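Local coordinates for protein benzoylformate decarboxylase (Mycobacterium smegmatis, PDB 4Q9D) that belongs to the thiamine pyrophosphate-dependent enzyme family and holds a magnesium ion in its C-terminal thiamine pyrophosphate-binding domain, at residues 287-290 / 294-297; 303-306 / 312-315; 346-351 / 356-361; 407-412 / 454-459. All coordinates share one frame; numbering follows the deposited sequence.

Contact 1. Residues 287-290 / 294-297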
loop_
_atom_site.group_PDB
_atom_site.type_symbol
_atom_site.label_atom_id
_atom_site.label_comp_id
_atom_site.label_asym_id
_atom_site.label_seq_id
_atom_site.Cartn_x
_atom_site.Cartn_y
_atom_site.Cartn_z
ATOM N N GLU B 287 5.598 -17.407 30.040
ATOM C CA GLU B 287 4.265 -17.715 29.560
ATOM C C GLU B 287 3.505 -16.400 29.603
ATOM O O GLU B 287 3.592 -15.686 30.596
ATOM C CB GLU B 287 3.578 -18.719 30.498
ATOM C CG GLU B 287 4.328 -20.045 30.660
ATOM C CD GLU B 287 4.582 -20.708 29.330
ATOM O OE1 GLU B 287 3.626 -20.815 28.528
ATOM O OE2 GLU B 287 5.747 -21.093 29.073
ATOM N N TYR B 288 2.762 -16.088 28.545
ATOM C CA TYR B 288 1.893 -14.916 28.553
ATOM C C TYR B 288 1.034 -14.915 29.805
ATOM O O TYR B 288 0.919 -13.890 30.492
ATOM C CB TYR B 288 1.024 -14.884 27.288
ATOM C CG TYR B 288 1.836 -14.590 26.052
ATOM C CD1 TYR B 288 2.540 -13.390 25.947
ATOM C CD2 TYR B 288 1.915 -15.500 24.997
ATOM C CE1 TYR B 288 3.309 -13.094 24.832
ATOM C CE2 TYR B 288 2.696 -15.202 23.849
ATOM C CZ TYR B 288 3.373 -13.995 23.782
ATOM O OH TYR B 288 4.174 -13.681 22.701
ATOM N N LEU B 289 0.441 -16.071 30.104
ATOM C CA LEU B 289 -0.393 -16.242 31.293
ATOM C C LEU B 289 -0.040 -17.559 31.913
ATOM O O LEU B 289 -0.132 -18.590 31.254
ATOM C CB LEU B 289 -1.857 -16.372 30.919
ATOM C CG LEU B 289 -2.893 -15.282 31.067
ATOM C CD1 LEU B 289 -4.290 -15.922 30.927
ATOM C CD2 LEU B 289 -2.734 -14.506 32.333
ATOM N N PRO B 290 0.301 -17.548 33.193
ATOM C CA PRO B 290 0.568 -18.824 33.880
ATOM C C PRO B 290 -0.710 -19.652 34.092
ATOM O O PRO B 290 -1.783 -19.091 34.376
ATOM C CB PRO B 290 1.131 -18.376 35.231
ATOM C CG PRO B 290 0.506 -16.995 35.455
ATOM C CD PRO B 290 0.352 -16.382 34.090
ATOM N N ASP B 294 -6.790 -16.988 34.800
ATOM C CA ASP B 294 -7.585 -16.614 33.622
ATOM C C ASP B 294 -7.509 -15.107 33.377
ATOM O O ASP B 294 -7.157 -14.342 34.289
ATOM C CB ASP B 294 -9.051 -17.017 33.787
ATOM C CG ASP B 294 -9.259 -18.535 33.766
ATOM O OD1 ASP B 294 -8.460 -19.267 33.142
ATOM O OD2 ASP B 294 -10.247 -18.987 34.371
ATOM N N LEU B 295 -7.848 -14.681 32.159
ATOM C CA LEU B 295 -7.841 -13.243 31.811
ATOM C C LEU B 295 -9.076 -12.782 31.014
ATOM O O LEU B 295 -9.545 -13.476 30.115
ATOM C CB LEU B 295 -6.547 -12.867 31.081
ATOM C CG LEU B 295 -6.259 -11.383 30.758
ATOM C CD1 LEU B 295 -4.753 -11.156 30.673
ATOM C CD2 LEU B 295 -6.910 -10.957 29.432
ATOM N N LEU B 296 -9.623 -11.632 31.405
ATOM C CA LEU B 296 -10.675 -10.948 30.662
ATOM C C LEU B 296 -10.106 -9.608 30.199
ATOM O O LEU B 296 -9.369 -8.953 30.948
ATOM C CB LEU B 296 -11.892 -10.664 31.568
ATOM C CG LEU B 296 -12.599 -11.904 32.133
ATOM C CD1 LEU B 296 -13.633 -11.478 33.179
ATOM C CD2 LEU B 296 -13.253 -12.672 31.022
ATOM N N GLN B 297 -10.481 -9.186 28.995
ATOM C CA GLN B 297 -9.996 -7.920 28.432
ATOM C C GLN B 297 -11.175 -7.103 27.923
ATOM O O GLN B 297 -12.051 -7.628 27.247
ATOM C CB GLN B 297 -9.004 -8.179 27.303
ATOM C CG GLN B 297 -8.457 -6.907 26.621
ATOM C CD GLN B 297 -7.614 -7.225 25.377
ATOM O OE1 GLN B 297 -7.632 -8.348 24.868
ATOM N NE2 GLN B 297 -6.876 -6.235 24.892
#

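Contact 2. Residues 303-306 / 312-315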
loop_
_atom_site.group_PDB
_atom_site.type_symbol
_atom_site.label_atom_id
_atom_site.label_comp_id
_atom_site.label_asym_id
_atom_site.label_seq_id
_atom_site.Cartn_x
_atom_site.Cartn_y
_atom_site.Cartn_z
ATOM N N HIS B 303 -8.490 -3.760 17.566
ATOM C CA HIS B 303 -7.161 -4.193 17.217
ATOM C C HIS B 303 -6.450 -4.753 18.463
ATOM O O HIS B 303 -5.732 -5.769 18.393
ATOM C CB HIS B 303 -6.318 -3.051 16.606
ATOM C CG HIS B 303 -4.876 -3.424 16.461
ATOM N ND1 HIS B 303 -3.888 -2.968 17.324
ATOM C CD2 HIS B 303 -4.249 -4.268 15.604
ATOM C CE1 HIS B 303 -2.732 -3.489 16.979
ATOM N NE2 HIS B 303 -2.919 -4.279 15.929
ATOM N N ARG B 304 -6.634 -4.076 19.591
ATOM C CA ARG B 304 -6.019 -4.500 20.860
ATOM C C ARG B 304 -6.559 -5.834 21.388
ATOM O O ARG B 304 -5.802 -6.632 21.952
ATOM C CB ARG B 304 -6.134 -3.414 21.937
ATOM C CG ARG B 304 -5.114 -2.305 21.755
ATOM C CD ARG B 304 -3.749 -3.009 21.549
ATOM N NE ARG B 304 -2.730 -2.196 20.903
ATOM C CZ ARG B 304 -1.452 -2.559 20.777
ATOM N NH1 ARG B 304 -0.999 -3.715 21.284
ATOM N NH2 ARG B 304 -0.617 -1.736 20.170
ATOM N N SER B 305 -7.849 -6.095 21.205
ATOM C CA SER B 305 -8.381 -7.410 21.583
ATOM C C SER B 305 -7.950 -8.452 20.557
ATOM O O SER B 305 -7.739 -9.613 20.897
ATOM C CB SER B 305 -9.917 -7.378 21.699
ATOM O OG SER B 305 -10.475 -6.645 20.619
ATOM N N ALA B 306 -7.804 -8.040 19.292
ATOM C CA ALA B 306 -7.438 -8.994 18.238
ATOM C C ALA B 306 -6.026 -9.543 18.365
ATOM O O ALA B 306 -5.787 -10.702 18.019
ATOM C CB ALA B 306 -7.607 -8.372 16.853
ATOM N N ASP B 312 -10.213 -13.880 27.178
ATOM C CA ASP B 312 -11.485 -13.593 26.530
ATOM C C ASP B 312 -11.702 -12.094 26.582
ATOM O O ASP B 312 -11.535 -11.467 27.638
ATOM C CB ASP B 312 -12.630 -14.347 27.232
ATOM C CG ASP B 312 -12.458 -15.841 27.139
ATOM O OD1 ASP B 312 -12.529 -16.396 26.017
ATOM O OD2 ASP B 312 -12.231 -16.468 28.181
ATOM N N SER B 313 -12.095 -11.516 25.451
ATOM C CA SER B 313 -12.182 -10.068 25.362
ATOM C C SER B 313 -13.566 -9.618 24.915
ATOM O O SER B 313 -14.329 -10.386 24.333
ATOM C CB SER B 313 -11.156 -9.555 24.341
ATOM O OG SER B 313 -11.369 -10.182 23.074
ATOM N N LEU B 314 -13.875 -8.352 25.170
ATOM C CA LEU B 314 -15.039 -7.743 24.572
ATOM C C LEU B 314 -14.716 -6.297 24.223
ATOM O O LEU B 314 -13.863 -5.682 24.850
ATOM C CB LEU B 314 -16.270 -7.841 25.493
ATOM C CG LEU B 314 -16.432 -7.005 26.758
ATOM C CD1 LEU B 314 -16.864 -5.603 26.426
ATOM C CD2 LEU B 314 -17.477 -7.663 27.697
ATOM N N VAL B 315 -15.405 -5.779 23.220
ATOM C CA VAL B 315 -15.165 -4.427 22.716
ATOM C C VAL B 315 -16.267 -3.548 23.237
ATOM O O VAL B 315 -17.446 -3.938 23.208
ATOM C CB VAL B 315 -15.201 -4.376 21.165
ATOM C CG1 VAL B 315 -15.085 -2.956 20.695
ATOM C CG2 VAL B 315 -14.088 -5.275 20.561
#

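Contact 3. Residues 346-351 / 356-361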
loop_
_atom_site.group_PDB
_atom_site.type_symbol
_atom_site.label_atom_id
_atom_site.label_comp_id
_atom_site.label_asym_id
_atom_site.label_seq_id
_atom_site.Cartn_x
_atom_site.Cartn_y
_atom_site.Cartn_z
ATOM N N HIS B 346 13.905 7.437 49.693
ATOM C CA HIS B 346 14.941 7.945 50.564
ATOM C C HIS B 346 15.397 9.256 49.932
ATOM O O HIS B 346 15.404 9.394 48.710
ATOM C CB HIS B 346 16.092 6.946 50.678
ATOM C CG HIS B 346 17.003 6.943 49.491
ATOM N ND1 HIS B 346 18.121 7.748 49.409
ATOM C CD2 HIS B 346 16.956 6.242 48.331
ATOM C CE1 HIS B 346 18.732 7.536 48.254
ATOM N NE2 HIS B 346 18.045 6.626 47.583
ATOM N N SER B 347 15.764 10.223 50.760
ATOM C CA SER B 347 16.025 11.567 50.279
ATOM C C SER B 347 17.487 11.841 49.952
ATOM O O SER B 347 18.373 11.463 50.711
ATOM C CB SER B 347 15.562 12.582 51.313
ATOM O OG SER B 347 15.967 13.855 50.887
ATOM N N ASP B 348 17.735 12.500 48.821
ATOM C CA ASP B 348 19.077 12.989 48.491
ATOM C C ASP B 348 19.116 14.515 48.530
ATOM O O ASP B 348 19.956 15.142 47.893
ATOM C CB ASP B 348 19.499 12.517 47.107
ATOM C CG ASP B 348 19.826 11.046 47.071
ATOM O OD1 ASP B 348 20.403 10.554 48.062
ATOM O OD2 ASP B 348 19.513 10.384 46.049
ATOM N N ILE B 349 18.185 15.112 49.259
ATOM C CA ILE B 349 18.201 16.558 49.500
ATOM C C ILE B 349 18.843 16.799 50.864
ATOM O O ILE B 349 18.537 16.073 51.810
ATOM C CB ILE B 349 16.769 17.090 49.588
ATOM C CG1 ILE B 349 16.072 16.991 48.236
ATOM C CG2 ILE B 349 16.723 18.513 50.180
ATOM C CD1 ILE B 349 14.647 17.536 48.293
ATOM N N PRO B 350 19.732 17.798 50.975
ATOM C CA PRO B 350 20.191 18.656 49.876
ATOM C C PRO B 350 21.335 18.037 49.096
ATOM O O PRO B 350 21.955 17.065 49.515
ATOM C CB PRO B 350 20.694 19.906 50.600
ATOM C CG PRO B 350 21.266 19.333 51.902
ATOM C CD PRO B 350 20.283 18.238 52.282
ATOM N N SER B 351 21.615 18.613 47.939
ATOM C CA SER B 351 22.628 18.057 47.065
ATOM C C SER B 351 23.117 19.157 46.123
ATOM O O SER B 351 22.361 20.078 45.785
ATOM C CB SER B 351 22.035 16.862 46.305
ATOM O OG SER B 351 23.017 16.210 45.539
ATOM N N THR B 356 21.544 13.349 41.808
ATOM C CA THR B 356 20.815 12.161 41.410
ATOM C C THR B 356 19.449 12.570 40.833
ATOM O O THR B 356 18.887 13.604 41.202
ATOM C CB THR B 356 20.579 11.237 42.619
ATOM O OG1 THR B 356 19.815 11.938 43.600
ATOM C CG2 THR B 356 21.900 10.796 43.236
ATOM N N SER B 357 18.897 11.757 39.946
ATOM C CA SER B 357 17.515 12.004 39.523
ATOM C C SER B 357 16.548 11.895 40.716
ATOM O O SER B 357 15.490 12.540 40.755
ATOM C CB SER B 357 17.106 11.054 38.384
ATOM O OG SER B 357 17.527 9.724 38.633
ATOM N N ASN B 358 16.916 11.082 41.697
ATOM C CA ASN B 358 16.127 10.979 42.922
ATOM C C ASN B 358 16.009 12.341 43.638
ATOM O O ASN B 358 14.921 12.729 44.085
ATOM C CB ASN B 358 16.722 9.893 43.828
ATOM C CG ASN B 358 15.911 9.678 45.089
ATOM O OD1 ASN B 358 14.736 9.316 45.023
ATOM N ND2 ASN B 358 16.529 9.911 46.251
ATOM N N ALA B 359 17.119 13.081 43.723
ATOM C CA ALA B 359 17.088 14.436 44.281
ATOM C C ALA B 359 16.160 15.338 43.481
ATOM O O ALA B 359 15.368 16.076 44.049
ATOM C CB ALA B 359 18.489 15.041 44.291
ATOM N N VAL B 360 16.279 15.292 42.153
ATOM C CA VAL B 360 15.505 16.173 41.275
ATOM C C VAL B 360 14.012 15.983 41.460
ATOM O O VAL B 360 13.271 16.950 41.582
ATOM C CB VAL B 360 15.815 15.919 39.750
ATOM C CG1 VAL B 360 14.880 16.752 38.866
ATOM C CG2 VAL B 360 17.257 16.204 39.440
ATOM N N TYR B 361 13.558 14.727 41.444
ATOM C CA TYR B 361 12.119 14.468 41.555
ATOM C C TYR B 361 11.556 14.776 42.937
ATOM O O TYR B 361 10.403 15.184 43.057
ATOM C CB TYR B 361 11.764 13.049 41.116
ATOM C CG TYR B 361 11.701 12.898 39.608
ATOM C CD1 TYR B 361 10.485 12.955 38.929
ATOM C CD2 TYR B 361 12.867 12.728 38.858
ATOM C CE1 TYR B 361 10.435 12.842 37.518
ATOM C CE2 TYR B 361 12.825 12.608 37.469
ATOM C CZ TYR B 361 11.615 12.660 36.807
ATOM O OH TYR B 361 11.614 12.515 35.436
HETATM O O HOH W 1 14.044 7.213 46.728
HETATM O O HOH W 2 15.769 12.937 47.011
HETATM O O HOH W 3 22.355 13.915 44.451
#

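Contact 4. Residues 407-412 / 454-459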
loop_
_atom_site.group_PDB
_atom_site.type_symbol
_atom_site.label_atom_id
_atom_site.label_comp_id
_atom_site.label_asym_id
_atom_site.label_seq_id
_atom_site.Cartn_x
_atom_site.Cartn_y
_atom_site.Cartn_z
ATOM N N TRP B 407 8.311 13.679 21.685
ATOM C CA TRP B 407 6.862 13.920 21.769
ATOM C C TRP B 407 6.514 14.902 22.901
ATOM O O TRP B 407 5.681 15.802 22.744
ATOM C CB TRP B 407 6.088 12.593 21.966
ATOM C CG TRP B 407 4.596 12.776 21.973
ATOM C CD1 TRP B 407 3.777 12.830 20.872
ATOM C CD2 TRP B 407 3.737 12.957 23.122
ATOM N NE1 TRP B 407 2.470 13.018 21.263
ATOM C CE2 TRP B 407 2.412 13.104 22.634
ATOM C CE3 TRP B 407 3.956 12.996 24.515
ATOM C CZ2 TRP B 407 1.298 13.283 23.490
ATOM C CZ3 TRP B 407 2.861 13.185 25.369
ATOM C CH2 TRP B 407 1.545 13.328 24.853
ATOM N N GLY B 408 7.138 14.718 24.062
ATOM C CA GLY B 408 6.663 15.402 25.264
ATOM C C GLY B 408 6.794 16.913 25.235
ATOM O O GLY B 408 5.954 17.640 25.783
ATOM N N VAL B 409 7.842 17.403 24.587
ATOM C CA VAL B 409 8.053 18.845 24.537
ATOM C C VAL B 409 6.933 19.543 23.733
ATOM O O VAL B 409 6.270 20.438 24.225
ATOM C CB VAL B 409 9.481 19.214 23.986
ATOM C CG1 VAL B 409 9.596 20.720 23.720
ATOM C CG2 VAL B 409 10.577 18.791 24.977
ATOM N N PRO B 410 6.720 19.138 22.466
ATOM C CA PRO B 410 5.591 19.772 21.744
ATOM C C PRO B 410 4.220 19.412 22.321
ATOM O O PRO B 410 3.320 20.260 22.304
ATOM C CB PRO B 410 5.746 19.273 20.286
ATOM C CG PRO B 410 6.643 18.008 20.390
ATOM C CD PRO B 410 7.585 18.342 21.587
ATOM N N ALA B 411 4.038 18.179 22.804
ATOM C CA ALA B 411 2.769 17.822 23.449
ATOM C C ALA B 411 2.476 18.717 24.659
ATOM O O ALA B 411 1.325 19.105 24.892
ATOM C CB ALA B 411 2.768 16.338 23.872
ATOM N N ALA B 412 3.508 19.034 25.438
ATOM C CA ALA B 412 3.323 19.957 26.565
ATOM C C ALA B 412 2.778 21.326 26.106
ATOM O O ALA B 412 1.938 21.923 26.775
ATOM C CB ALA B 412 4.637 20.145 27.334
ATOM N N ILE B 454 4.412 26.636 31.168
ATOM C CA ILE B 454 5.067 25.357 31.107
ATOM C C ILE B 454 6.453 25.472 31.721
ATOM O O ILE B 454 7.231 26.368 31.380
ATOM C CB ILE B 454 5.218 24.856 29.662
ATOM C CG1 ILE B 454 3.865 24.864 28.930
ATOM C CG2 ILE B 454 5.852 23.455 29.665
ATOM C CD1 ILE B 454 4.030 24.541 27.453
ATOM N N VAL B 455 6.760 24.552 32.621
ATOM C CA VAL B 455 8.098 24.479 33.191
ATOM C C VAL B 455 8.741 23.216 32.660
ATOM O O VAL B 455 8.317 22.109 32.999
ATOM C CB VAL B 455 8.063 24.427 34.747
ATOM C CG1 VAL B 455 9.480 24.392 35.289
ATOM C CG2 VAL B 455 7.284 25.630 35.309
ATOM N N PHE B 456 9.736 23.377 31.796
ATOM C CA PHE B 456 10.453 22.239 31.224
ATOM C C PHE B 456 11.641 21.968 32.152
ATOM O O PHE B 456 12.532 22.812 32.287
ATOM C CB PHE B 456 10.993 22.583 29.809
ATOM C CG PHE B 456 9.910 22.878 28.785
ATOM C CD1 PHE B 456 9.224 21.842 28.147
ATOM C CD2 PHE B 456 9.575 24.183 28.470
ATOM C CE1 PHE B 456 8.223 22.108 27.186
ATOM C CE2 PHE B 456 8.565 24.468 27.508
ATOM C CZ PHE B 456 7.887 23.422 26.883
ATOM N N VAL B 457 11.660 20.804 32.781
ATOM C CA VAL B 457 12.769 20.436 33.638
ATOM C C VAL B 457 13.600 19.412 32.896
ATOM O O VAL B 457 13.182 18.270 32.697
ATOM C CB VAL B 457 12.285 19.827 34.951
ATOM C CG1 VAL B 457 13.495 19.355 35.796
ATOM C CG2 VAL B 457 11.428 20.803 35.695
ATOM N N VAL B 458 14.778 19.830 32.467
ATOM C CA VAL B 458 15.608 19.001 31.606
ATOM C C VAL B 458 16.742 18.351 32.391
ATOM O O VAL B 458 17.579 19.029 32.973
ATOM C CB VAL B 458 16.184 19.845 30.432
ATOM C CG1 VAL B 458 17.151 19.021 29.605
ATOM C CG2 VAL B 458 15.040 20.395 29.554
ATOM N N LEU B 459 16.769 17.029 32.389
ATOM C CA LEU B 459 17.782 16.288 33.129
ATOM C C LEU B 459 19.009 16.033 32.267
ATOM O O LEU B 459 19.028 15.144 31.406
ATOM C CB LEU B 459 17.189 14.978 33.672
ATOM C CG LEU B 459 16.119 15.097 34.772
ATOM C CD1 LEU B 459 14.812 15.596 34.251
ATOM C CD2 LEU B 459 15.910 13.724 35.418
#

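Contact 1. Residues 287-290 / 294-297
Leu-289 reaches from the loop before strand 294-299 onto the start of that strand, meeting Asp-294 and Leu-295. Its CB projects toward the strand without itself coming within contact distance of it. The next atom, Leu-289 CG, lies 4.4 Å from Leu-295 CB. The chi1 of -104°, well away from a staggered value, carries the branch toward Leu-295. Of the two methyls, CD1 makes the closest contacts: it is 3.8 Å from Leu-295 CB, 4.0 Å from Leu-295 N and 4.1 Å from Asp-294 C, so it rests on the peptide link between these residues. Leu-289 CD2 is more loosely placed, 4.3 Å from Leu-295 CB. The two leucine side chains cross at an oblique angle, and about 120 Å² is buried in all, a small contact of methyl groups on a side chain and backbone. Asp-294 gives only backbone to it; CB points away from the loop, and OD2 forms a salt bridge with Arg-196 of helix 187-199. Tyr-288 meets Val-109 of the second subunit and, with Pro-290, packs the loop on helix 257-264. Strand 294-299 runs between strands 269-273 and 312-315 in the parallel sheet of the central domain, Leu-295 also touching Val-272.

Contact 2. Residues 303-306 / 312-315
In the beta-alpha-beta unit formed by strand 294-299, helix 302-307 and strand 312-315, part of the Rossmann-like central domain, Ser-305 of the helix packs against Ser-313 of the final strand. Their CA atoms are 6.0 Å apart, a close approach that two small side chains pointing at each other permit. Ser-305 CB is the atom that meets Ser-313: it lies 3.4 Å from Ser-313 OG and 3.6 Å from Ser-313 CB. The hydroxyls themselves, Ser-305 OG and Ser-313 OG, are 4.4 Å apart, too far to bond directly. In Ser-305 the hydroxyl sits between backbone N and carbonyl carbon (chi1 43°), which turns it past Ser-313 toward other partners. There it makes hydrogen bonds with Pro-302 O, one turn back in the helix, and with Gln-151 OE1 of the third subunit, which accounts for this buried polar atom. Strand 312-315 is the outermost strand of its sheet within the chain, and the third subunit borders it: Ser-313 makes backbone hydrogen bonds with that subunit, and Val-315 N bonds to Ser-180 OG there. The unit's internal packing thus continues into the subunit interface. At the last residue of the strand, the contact is completed by one methyl, Val-315 CG2, 3.9 Å from Ser-305 OG.

Contact 3. Residues 346-351 / 356-361
Asn-358 ND2 lies over one face of the His-346 ring, 3.8 Å above the plane and displaced toward the rim; ring and amide planes are 30° apart. That same ND2 spends its protons within its own plane, on His-346 O at 2.8 Å and on Asp-348 OD2 at 3.0 Å, both nearly straight. The Asp-348 carboxylate stands almost perpendicular to the amide (87°), and ND2 meets OD2 from above the carboxylate plane, 69° out of it. Thr-356 OG1 donates to OD2 from the opposite face, on the anti side, at 2.9 Å. Two donors therefore grip one oxygen, which probably steadies its negative charge. The threonine hydroxyl also accepts from Ala-359 N at 2.9 Å, making Thr-356 the N-cap of the helix. Below this polar cluster, Asp-348 CB packs 3.9 Å from Ala-359 CB. A water bridges Asp-348 N to Asn-358 O, and another links Ser-351 OG with Thr-356 N. The loop thereby lies along the first turn of helix 357-367, with Ile-349 reaching on to Val-363. Helix 382-388 adjoins this turn, Trp-388 NE1 bonding Asn-358 OD1, while Ala-359 and the Ser-351 backbone meet Thr-506 of helix 506-518.

Contact 4. Residues 407-412 / 454-459
Apolar side-chain packing joins Val-409 and Ala-412 to Ile-454 and Phe-456, all four buried. Phe-456 CE1 is the shared atom: it lies 4.0 Å from Val-409 CG1 and 4.1 Å from Ala-412 CB, so the ring's leading corner enters between residues one helical turn apart. A chi1 of 170° turns CG1 of Val-409, not CG2, onto that corner, and the valine crosses the phenylalanine at about a right angle. Alongside, Ala-412 CB sits 4.2 Å from Ile-454 CG2. That methyl in turn lies over one face of the Phe-456 ring near its rim, 3.4 Å above the plane, a contact within the strand that probably restricts the ring's rotation.

Carbon-to-carbonyl contacts form the second group. Val-409 O is at the edge of the Phe-456 ring, near its plane, 3.9 Å from CE1. Ile-454 CD1 comes closer still to the helix backbone, 3.4 Å from Ala-412 O.

The segment axes are 10.2 Å apart and run almost antiparallel, at 169°. Phe-437 and Ile-444 extend the same hydrophobic layer. A helix laid antiparallel over a strand of a parallel sheet is the standard layering of alpha/beta folds, here the C-terminal thiamine pyrophosphate-binding domain, whose strand 454-460 leads directly into the magnesium ligand Asn-461.

How the contacts relate
The four contacts follow one another along the chain without interleaving and form two neighbouring pairs. Contacts 1 and 2, with centres 13 Å apart, share the central domain's parallel sheet: strands 294-299 and 312-315 are adjacent, joined by probable backbone hydrogen bonds of Gln-297 with Asp-312 and Leu-314. Contacts 3 and 4, with centres 20 Å apart, meet where Tyr-361 and Ser-357 pack on Leu-459 and Val-360 on Val-457, so the start of helix 357-367 packs against strand 454-460 of the C-terminal domain's parallel sheet. Any contact of one pair is 34 to 42 Å, centre to centre, from any contact of the other; contact 4 lies across the chain's centre from contacts 1 and 2.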